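Local coordinates for probable alginate O-acetylase AlgJ (Pseudomonas putida, PDB 4O8V), which probably adds acetyl groups to the O-2 and O-3 positions of mannuronate residues in alginate, working with AlgI and AlgF at the inner membrane, at residues 120-125 with 216-221; 212-217 with 239-244; 247-252 with 273-278. One frame throughout, in Å; residues are numbered along the deposited sequence.

Overall arrangement
Contact 1 holds Ser218, His122 and Asp120, the probable active site; contacts 2 and 3 lie beside it, sharing or touching its second segment. Contact 2 is the pairing of strand 212-215 with strand 239-241, whose first strand runs on through Gly216 and Thr217, shared with contact 1, into the turn carrying Ser218, the probable nucleophile. Contact 3 packs Pro249 against the C-terminal part of strand 269-275, the other sheet neighbour of 212-215. Their centres lie 11 to 12 Å apart. Glu273 of contact 3 joins them, its OE2 2.6 Å from Thr217 OG1 and its OE1 2.7 Å from Ser220 OG, while Ser220 O meets Asn241 ND2 of contact 2 at 3.0 Å.

Contact 1 of 3, residues 120-125 with 216-221; sequences DTHWTP and GTSYSA
Tyr219 presents one ring face to His122 and its edge to Trp123, so three aromatic rings meet in two T-shaped pairs. His122 CD2 sits 3.6 Å above the Tyr219 ring plane, over its centre, with the two planes at 69°. On the Trp123 side, Tyr219 CD2 comes down on the indole face, 3.6 Å from Trp123 CE2, and the planes are almost perpendicular. The imidazole of His122 has Thr121 OG1 over one face and Ser218 OG at its edge, in plane; Trp225 also stacks on this ring.

At that edge His122 NE2 and Ser218 OG are 2.6 Å apart in a short hydrogen bond. Ser218 OG is placed between its own backbone N and carbonyl carbon (chi1 55°), which turns it to the imidazole. Across the ring, His122 ND1 donates to Asp120 OD1 at 2.7 Å; the oxygen accepts on its syn lone pair, although it lies 20° out of the ring plane. The anti lone pair of the same oxygen takes His122 N at 2.8 Å, an Asx turn that fixes Asp120 against the histidine backbone; its other oxygen, OD2, is held by Asp165 N. Trp123 NE1 donates to Tyr219 O at 3.1 Å, with the carbonyl oxygen in the indole plane. This ties the loop to the short helix 218-221, whose N-cap is Thr217.

The chain of contacts from Asp120 through His122 to Ser218 has the charge-relay geometry of a Ser-His-Asp catalytic triad, consistent with Ser218 as nucleophile and His122 as proton acceptor, as in other SGNH-type enzymes.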
loop_
_atom_site.group_PDB
_atom_site.type_symbol
_atom_site.label_atom_id
_atom_site.label_comp_id
_atom_site.label_asym_id
_atom_site.label_seq_id
_atom_site.Cartn_x
_atom_site.Cartn_y
_atom_site.Cartn_z
ATOM N N ASP A 120 6.663 12.081 6.522
ATOM C CA ASP A 120 6.956 10.989 5.585
ATOM C C ASP A 120 5.641 10.537 4.945
ATOM O O ASP A 120 4.577 10.739 5.525
ATOM C CB ASP A 120 7.650 9.856 6.354
ATOM C CG ASP A 120 8.175 8.721 5.455
ATOM O OD1 ASP A 120 7.369 7.851 5.054
ATOM O OD2 ASP A 120 9.409 8.694 5.195
ATOM N N THR A 121 5.694 9.951 3.754
ATOM C CA THR A 121 4.474 9.490 3.095
ATOM C C THR A 121 3.856 8.269 3.775
ATOM O O THR A 121 2.673 7.986 3.587
ATOM C CB THR A 121 4.725 9.107 1.611
ATOM O OG1 THR A 121 5.656 8.024 1.567
ATOM C CG2 THR A 121 5.262 10.300 0.837
ATOM N N HIS A 122 4.646 7.530 4.547
ATOM C CA HIS A 122 4.234 6.173 4.915
ATOM C C HIS A 122 3.465 6.045 6.224
ATOM O O HIS A 122 3.552 6.890 7.111
ATOM C CB HIS A 122 5.460 5.260 4.980
ATOM C CG HIS A 122 6.127 5.086 3.649
ATOM N ND1 HIS A 122 7.285 5.747 3.299
ATOM C CD2 HIS A 122 5.767 4.349 2.569
ATOM C CE1 HIS A 122 7.623 5.404 2.065
ATOM N NE2 HIS A 122 6.711 4.567 1.594
ATOM N N TRP A 123 2.720 4.952 6.351
ATOM C CA TRP A 123 2.183 4.601 7.650
ATOM C C TRP A 123 3.304 4.344 8.656
ATOM O O TRP A 123 4.420 3.955 8.298
ATOM C CB TRP A 123 1.263 3.374 7.557
ATOM C CG TRP A 123 1.773 2.216 6.714
ATOM C CD1 TRP A 123 3.078 1.854 6.465
ATOM C CD2 TRP A 123 0.949 1.237 6.058
ATOM N NE1 TRP A 123 3.104 0.707 5.676
ATOM C CE2 TRP A 123 1.813 0.317 5.414
ATOM C CE3 TRP A 123 -0.437 1.065 5.940
ATOM C CZ2 TRP A 123 1.330 -0.770 4.655
ATOM C CZ3 TRP A 123 -0.914 -0.024 5.190
ATOM C CH2 TRP A 123 -0.023 -0.914 4.550
ATOM N N THR A 124 2.994 4.600 9.921
ATOM C CA THR A 124 3.816 4.166 11.039
ATOM C C THR A 124 3.703 2.662 11.232
ATOM O O THR A 124 2.781 2.033 10.706
ATOM C CB THR A 124 3.375 4.839 12.367
ATOM O OG1 THR A 124 2.061 4.372 12.713
ATOM C CG2 THR A 124 3.404 6.390 12.253
ATOM N N PRO A 125 4.631 2.082 11.997
ATOM C CA PRO A 125 4.498 0.651 12.270
ATOM C C PRO A 125 3.156 0.291 12.917
ATOM O O PRO A 125 2.583 -0.749 12.587
ATOM C CB PRO A 125 5.653 0.376 13.216
ATOM C CG PRO A 125 6.667 1.412 12.856
ATOM C CD PRO A 125 5.910 2.621 12.498
ATOM N N GLY A 216 3.549 -5.020 -3.532
ATOM C CA GLY A 216 3.224 -3.626 -3.327
ATOM C C GLY A 216 4.397 -2.684 -3.504
ATOM O O GLY A 216 5.343 -2.945 -4.263
ATOM N N THR A 217 4.312 -1.567 -2.790
ATOM C CA THR A 217 5.229 -0.451 -2.932
ATOM C C THR A 217 6.164 -0.389 -1.736
ATOM O O THR A 217 6.373 -1.388 -1.030
ATOM C CB THR A 217 4.473 0.911 -3.033
ATOM O OG1 THR A 217 3.845 1.182 -1.773
ATOM C CG2 THR A 217 3.404 0.863 -4.126
ATOM N N SER A 218 6.770 0.779 -1.543
ATOM C CA SER A 218 7.594 1.015 -0.358
ATOM C C SER A 218 6.799 0.863 0.939
ATOM O O SER A 218 7.399 0.615 1.995
ATOM C CB SER A 218 8.234 2.413 -0.437
ATOM O OG SER A 218 7.259 3.420 -0.625
ATOM N N TYR A 219 5.466 0.989 0.892
ATOM C CA TYR A 219 4.655 0.712 2.103
ATOM C C TYR A 219 4.908 -0.720 2.578
ATOM O O TYR A 219 4.899 -1.010 3.789
ATOM C CB TYR A 219 3.145 0.914 1.867
ATOM C CG TYR A 219 2.696 2.355 1.838
ATOM C CD1 TYR A 219 2.766 3.088 0.657
ATOM C CD2 TYR A 219 2.209 2.996 2.995
ATOM C CE1 TYR A 219 2.362 4.420 0.605
ATOM C CE2 TYR A 219 1.787 4.350 2.951
ATOM C CZ TYR A 219 1.869 5.045 1.755
ATOM O OH TYR A 219 1.486 6.366 1.688
ATOM N N SER A 220 5.182 -1.606 1.620
ATOM C CA SER A 220 5.374 -3.034 1.907
ATOM C C SER A 220 6.825 -3.464 1.847
ATOM O O SER A 220 7.202 -4.436 2.489
ATOM C CB SER A 220 4.583 -3.900 0.905
ATOM O OG SER A 220 3.190 -3.721 1.059
ATOM N N ALA A 221 7.632 -2.782 1.031
ATOM C CA ALA A 221 9.017 -3.199 0.852
ATOM C C ALA A 221 9.928 -2.730 1.966
ATOM O O ALA A 221 10.954 -3.338 2.221
ATOM C CB ALA A 221 9.569 -2.694 -0.504
#

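Contact 2 of 3, residues 212-217 with 239-244; sequences VALVGT and VANYAE
Val212 O accepts from Ala240 N at 2.9 Å, the first of the bonds that zip strand 212-215 to strand 239-241 in parallel. On the face it shares with Leu214, Val212 crosses Val239, CG1 against CG1 at 3.9 Å; Val239 in turn rests on Leu228 and Gln232 of helix 227-235. Ala213 lies on the other face, where its CB meets the edge of the Tyr242 ring, 3.9 Å from CE2. Leu214 makes two backbone bonds, its N to Ala240 O at 2.7 Å and its O from Tyr242 N, also 2.7 Å.

Its side chain lies alongside that of Asn241, both pointing the same way, with Leu214 CD2 3.7 Å from Asn241 OD1. Asn241 extends with CG opposite its own N (chi1 -158°), and with chi2 near zero this sets OD1 to accept from Ala243 N at 3.0 Å, an Asx turn, while ND2 reaches Ser220 O. With an alanine here OD1 and ND2 are gone, and the turn after the strand is likely to lose its hold on Ala243 N and on Ser220 O. Val215 CG2 brushes Tyr242 CB. Beyond it, Gly216 O takes Glu244 N at 3.2 Å.

Strand 212-215 also pairs with strand 269-275, and helix 227-235 links it to 239-241 in a beta-alpha-beta crossover of the parallel sheet, with the turn carrying Ser218 coming after the C-terminal end of strand 212-215, as in the SGNH hydrolase fold.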
loop_
_atom_site.group_PDB
_atom_site.type_symbol
_atom_site.label_atom_id
_atom_site.label_comp_id
_atom_site.label_asym_id
_atom_site.label_seq_id
_atom_site.Cartn_x
_atom_site.Cartn_y
_atom_site.Cartn_z
ATOM N N VAL A 212 1.106 -17.400 1.332
ATOM C CA VAL A 212 0.716 -16.014 1.050
ATOM C C VAL A 212 1.856 -15.219 0.408
ATOM O O VAL A 212 3.001 -15.310 0.856
ATOM C CB VAL A 212 0.278 -15.273 2.338
ATOM C CG1 VAL A 212 -0.122 -13.829 2.035
ATOM C CG2 VAL A 212 -0.861 -16.018 3.061
ATOM N N ALA A 213 1.554 -14.439 -0.631
ATOM C CA ALA A 213 2.553 -13.523 -1.190
ATOM C C ALA A 213 2.103 -12.081 -0.976
ATOM O O ALA A 213 0.917 -11.780 -1.048
ATOM C CB ALA A 213 2.793 -13.785 -2.696
ATOM N N LEU A 214 3.068 -11.208 -0.708
ATOM C CA LEU A 214 2.802 -9.778 -0.542
ATOM C C LEU A 214 3.416 -9.058 -1.740
ATOM O O LEU A 214 4.582 -9.298 -2.065
ATOM C CB LEU A 214 3.395 -9.252 0.780
ATOM C CG LEU A 214 3.414 -7.732 0.976
ATOM C CD1 LEU A 214 2.004 -7.157 0.992
ATOM C CD2 LEU A 214 4.139 -7.405 2.297
ATOM N N VAL A 215 2.605 -8.240 -2.424
ATOM C CA VAL A 215 3.078 -7.398 -3.511
ATOM C C VAL A 215 2.657 -5.957 -3.258
ATOM O O VAL A 215 1.552 -5.704 -2.784
ATOM C CB VAL A 215 2.522 -7.877 -4.881
ATOM C CG1 VAL A 215 3.148 -7.051 -6.022
ATOM C CG2 VAL A 215 2.823 -9.328 -5.057
ATOM N N GLY A 216 3.549 -5.020 -3.532
ATOM C CA GLY A 216 3.224 -3.626 -3.327
ATOM C C GLY A 216 4.397 -2.684 -3.504
ATOM O O GLY A 216 5.343 -2.945 -4.263
ATOM N N THR A 217 4.312 -1.567 -2.790
ATOM C CA THR A 217 5.229 -0.451 -2.932
ATOM C C THR A 217 6.164 -0.389 -1.736
ATOM O O THR A 217 6.373 -1.388 -1.030
ATOM C CB THR A 217 4.473 0.911 -3.033
ATOM O OG1 THR A 217 3.845 1.182 -1.773
ATOM C CG2 THR A 217 3.404 0.863 -4.126
ATOM N N VAL A 239 4.680 -15.509 4.998
ATOM C CA VAL A 239 4.352 -14.603 3.905
ATOM C C VAL A 239 5.636 -14.269 3.161
ATOM O O VAL A 239 6.644 -13.937 3.797
ATOM C CB VAL A 239 3.693 -13.269 4.389
ATOM C CG1 VAL A 239 3.338 -12.402 3.186
ATOM C CG2 VAL A 239 2.452 -13.521 5.233
ATOM N N ALA A 240 5.617 -14.362 1.831
ATOM C CA ALA A 240 6.782 -13.964 1.049
ATOM C C ALA A 240 6.593 -12.549 0.498
ATOM O O ALA A 240 5.497 -12.188 0.057
ATOM C CB ALA A 240 7.031 -14.954 -0.094
ATOM N N ASN A 241 7.658 -11.750 0.529
ATOM C CA ASN A 241 7.572 -10.350 0.101
ATOM C C ASN A 241 8.137 -10.150 -1.306
ATOM O O ASN A 241 9.314 -10.394 -1.548
ATOM C CB ASN A 241 8.306 -9.431 1.067
ATOM C CG ASN A 241 7.808 -8.001 0.986
ATOM O OD1 ASN A 241 7.038 -7.661 0.080
ATOM N ND2 ASN A 241 8.217 -7.156 1.945
ATOM N N TYR A 242 7.282 -9.719 -2.227
ATOM C CA TYR A 242 7.727 -9.338 -3.566
ATOM C C TYR A 242 7.467 -7.859 -3.867
ATOM O O TYR A 242 7.470 -7.445 -5.032
ATOM C CB TYR A 242 7.039 -10.217 -4.610
ATOM C CG TYR A 242 7.273 -11.687 -4.368
ATOM C CD1 TYR A 242 8.415 -12.312 -4.860
ATOM C CD2 TYR A 242 6.361 -12.451 -3.654
ATOM C CE1 TYR A 242 8.643 -13.654 -4.643
ATOM C CE2 TYR A 242 6.579 -13.818 -3.442
ATOM C CZ TYR A 242 7.722 -14.401 -3.931
ATOM O OH TYR A 242 7.955 -15.740 -3.724
ATOM N N ALA A 243 7.247 -7.057 -2.825
ATOM C CA ALA A 243 7.136 -5.613 -3.007
ATOM C C ALA A 243 8.459 -4.962 -3.410
ATOM O O ALA A 243 9.534 -5.535 -3.219
ATOM C CB ALA A 243 6.585 -4.958 -1.710
ATOM N N GLU A 244 8.383 -3.774 -4.004
ATOM C CA GLU A 244 9.563 -3.061 -4.468
ATOM C C GLU A 244 9.380 -1.594 -4.163
ATOM O O GLU A 244 8.247 -1.090 -4.122
ATOM C CB GLU A 244 9.796 -3.238 -5.982
ATOM C CG GLU A 244 10.255 -4.615 -6.414
ATOM C CD GLU A 244 10.398 -4.743 -7.934
ATOM O OE1 GLU A 244 10.239 -3.733 -8.664
ATOM O OE2 GLU A 244 10.676 -5.866 -8.395
#

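Contact 3 of 3, residues 247-252 with 273-278; sequences HGPLLP and EFPERY
Pro249 wedges between the aromatic rings of Phe274 and Tyr278, near the C-terminal part of strand 269-275 of the parallel SGNH-type sheet and the 3-10 segment 276-278 that comes after it. Pro249 leads toward helix 250-257, so the contact joins that part of the chain to a strand inside the sheet. The Tyr278 side chain lies about 6 Å from that of Ser218 (nearest atoms), which puts this packing beside the probable active site without making it part of it.

Glu273 meets the proline through its backbone: Pro249 CB rests 3.8 Å from Glu273 O, a buried oxygen that has no hydrogen-bond partner in the model. The carboxylate turns elsewhere, to Thr217 and Ser220 on the Ser218 side. Phe274 carries the first CH-pi contact. Pro249 CG sits 3.5 Å from the centroid of the Phe274 ring and only 6° off its normal, almost straight over the centre of the face. With CG opposite its backbone N (chi1 -162°), Phe274 swings its ring up to the proline; Phe88 and Trp272 meet the same ring edge to face. Pro275 adds a looser touch, its CD at 4.2 Å from Pro249 CB, and its own O receives Tyr278 N in the 3-10 turn.

Arg277 CG lies more loosely over the Tyr278 face opposite the proline, toward the rim. Tyr278 makes the second CH-pi contact. Pro249 CD approaches this ring off-centre, 3.6 Å from the centroid and 21° from the normal, its nearest ring atom being CG. Gly248, whose positive phi favours glycine, brings its CA up obliquely to the ring. At the far end of the tyrosine a water bridges the two segments, accepting from Gly248 N at 3.0 Å and lying 3.1 Å from Tyr278 OH.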
loop_
_atom_site.group_PDB
_atom_site.type_symbol
_atom_site.label_atom_id
_atom_site.label_comp_id
_atom_site.label_asym_id
_atom_site.label_seq_id
_atom_site.Cartn_x
_atom_site.Cartn_y
_atom_site.Cartn_z
ATOM N N HIS A 247 8.588 2.093 -7.847
ATOM C CA HIS A 247 8.053 1.811 -9.175
ATOM C C HIS A 247 6.530 1.792 -9.174
ATOM O O HIS A 247 5.908 1.374 -10.142
ATOM C CB HIS A 247 8.582 0.471 -9.693
ATOM C CG HIS A 247 10.075 0.373 -9.681
ATOM N ND1 HIS A 247 10.871 1.045 -10.583
ATOM C CD2 HIS A 247 10.917 -0.306 -8.866
ATOM C CE1 HIS A 247 12.139 0.782 -10.328
ATOM N NE2 HIS A 247 12.195 -0.034 -9.291
ATOM N N GLY A 248 5.932 2.240 -8.079
ATOM C CA GLY A 248 4.490 2.194 -7.956
ATOM C C GLY A 248 4.024 0.783 -7.670
ATOM O O GLY A 248 4.834 -0.126 -7.532
ATOM N N PRO A 249 2.708 0.602 -7.546
ATOM C CA PRO A 249 2.095 -0.658 -7.113
ATOM C C PRO A 249 1.875 -1.672 -8.239
ATOM O O PRO A 249 1.763 -2.876 -7.945
ATOM C CB PRO A 249 0.751 -0.197 -6.537
ATOM C CG PRO A 249 0.418 1.022 -7.343
ATOM C CD PRO A 249 1.744 1.725 -7.547
ATOM N N LEU A 250 1.836 -1.221 -9.493
ATOM C CA LEU A 250 1.480 -2.120 -10.611
ATOM C C LEU A 250 2.683 -2.899 -11.162
ATOM O O LEU A 250 2.605 -4.125 -11.341
ATOM C CB LEU A 250 0.809 -1.329 -11.752
ATOM C CG LEU A 250 0.440 -2.209 -12.961
ATOM C CD1 LEU A 250 -0.596 -3.275 -12.567
ATOM C CD2 LEU A 250 -0.080 -1.346 -14.102
ATOM N N LEU A 251 3.788 -2.202 -11.436
ATOM C CA LEU A 251 4.968 -2.851 -12.016
ATOM C C LEU A 251 5.485 -4.032 -11.177
ATOM O O LEU A 251 5.824 -5.079 -11.732
ATOM C CB LEU A 251 6.093 -1.829 -12.249
ATOM C CG LEU A 251 6.200 -1.261 -13.674
ATOM C CD1 LEU A 251 4.859 -0.765 -14.165
ATOM C CD2 LEU A 251 7.234 -0.139 -13.753
ATOM N N PRO A 252 5.555 -3.888 -9.841
ATOM C CA PRO A 252 5.942 -5.087 -9.095
ATOM C C PRO A 252 4.935 -6.229 -9.213
ATOM O O PRO A 252 5.367 -7.383 -9.149
ATOM C CB PRO A 252 6.017 -4.595 -7.634
ATOM C CG PRO A 252 6.273 -3.149 -7.739
ATOM C CD PRO A 252 5.472 -2.710 -8.960
ATOM N N GLU A 273 -0.861 -4.486 -2.044
ATOM C CA GLU A 273 -0.929 -3.161 -1.428
ATOM C C GLU A 273 -0.813 -2.079 -2.513
ATOM O O GLU A 273 0.139 -2.049 -3.305
ATOM C CB GLU A 273 0.154 -3.037 -0.355
ATOM C CG GLU A 273 0.419 -1.613 0.095
ATOM C CD GLU A 273 1.648 -1.007 -0.575
ATOM O OE1 GLU A 273 2.725 -1.662 -0.586
ATOM O OE2 GLU A 273 1.551 0.139 -1.069
ATOM N N PHE A 274 -1.825 -1.215 -2.565
ATOM C CA PHE A 274 -2.052 -0.294 -3.678
ATOM C C PHE A 274 -2.573 1.026 -3.096
ATOM O O PHE A 274 -3.772 1.173 -2.855
ATOM C CB PHE A 274 -3.063 -0.911 -4.676
ATOM C CG PHE A 274 -3.060 -0.277 -6.052
ATOM C CD1 PHE A 274 -3.190 1.099 -6.212
ATOM C CD2 PHE A 274 -2.923 -1.074 -7.204
ATOM C CE1 PHE A 274 -3.205 1.672 -7.497
ATOM C CE2 PHE A 274 -2.915 -0.507 -8.487
ATOM C CZ PHE A 274 -3.049 0.871 -8.632
ATOM N N PRO A 275 -1.678 1.984 -2.837
ATOM C CA PRO A 275 -2.130 3.247 -2.246
ATOM C C PRO A 275 -3.056 4.025 -3.207
ATOM O O PRO A 275 -2.833 4.001 -4.420
ATOM C CB PRO A 275 -0.816 4.015 -1.994
ATOM C CG PRO A 275 0.252 2.919 -1.920
ATOM C CD PRO A 275 -0.215 1.929 -2.990
ATOM N N GLU A 276 -4.073 4.700 -2.681
ATOM C CA GLU A 276 -5.105 5.272 -3.546
ATOM C C GLU A 276 -4.580 6.278 -4.581
ATOM O O GLU A 276 -5.074 6.314 -5.705
ATOM C CB GLU A 276 -6.215 5.918 -2.704
ATOM C CG GLU A 276 -5.796 7.165 -1.934
ATOM C CD GLU A 276 -6.975 8.005 -1.446
ATOM O OE1 GLU A 276 -7.515 8.817 -2.232
ATOM O OE2 GLU A 276 -7.344 7.883 -0.264
ATOM N N ARG A 277 -3.562 7.067 -4.231
ATOM C CA ARG A 277 -3.099 8.133 -5.110
ATOM C C ARG A 277 -2.520 7.627 -6.433
ATOM O O ARG A 277 -2.370 8.402 -7.366
ATOM C CB ARG A 277 -2.044 8.997 -4.404
ATOM C CG ARG A 277 -0.651 8.342 -4.281
ATOM C CD ARG A 277 0.254 9.252 -3.431
ATOM N NE ARG A 277 1.674 8.893 -3.420
ATOM C CZ ARG A 277 2.254 8.221 -2.426
ATOM N NH1 ARG A 277 1.522 7.804 -1.401
ATOM N NH2 ARG A 277 3.554 7.954 -2.462
ATOM N N TYR A 278 -2.187 6.341 -6.501
ATOM C CA TYR A 278 -1.614 5.769 -7.723
ATOM C C TYR A 278 -2.656 5.430 -8.783
ATOM O O TYR A 278 -2.299 5.183 -9.930
ATOM C CB TYR A 278 -0.809 4.497 -7.412
ATOM C CG TYR A 278 0.505 4.759 -6.710
ATOM C CD1 TYR A 278 1.611 5.248 -7.411
ATOM C CD2 TYR A 278 0.634 4.534 -5.345
ATOM C CE1 TYR A 278 2.814 5.499 -6.761
ATOM C CE2 TYR A 278 1.823 4.782 -4.691
ATOM C CZ TYR A 278 2.911 5.260 -5.399
ATOM O OH TYR A 278 4.095 5.499 -4.726
HETATM O O HOH W 1 6.632 4.363 -6.111
#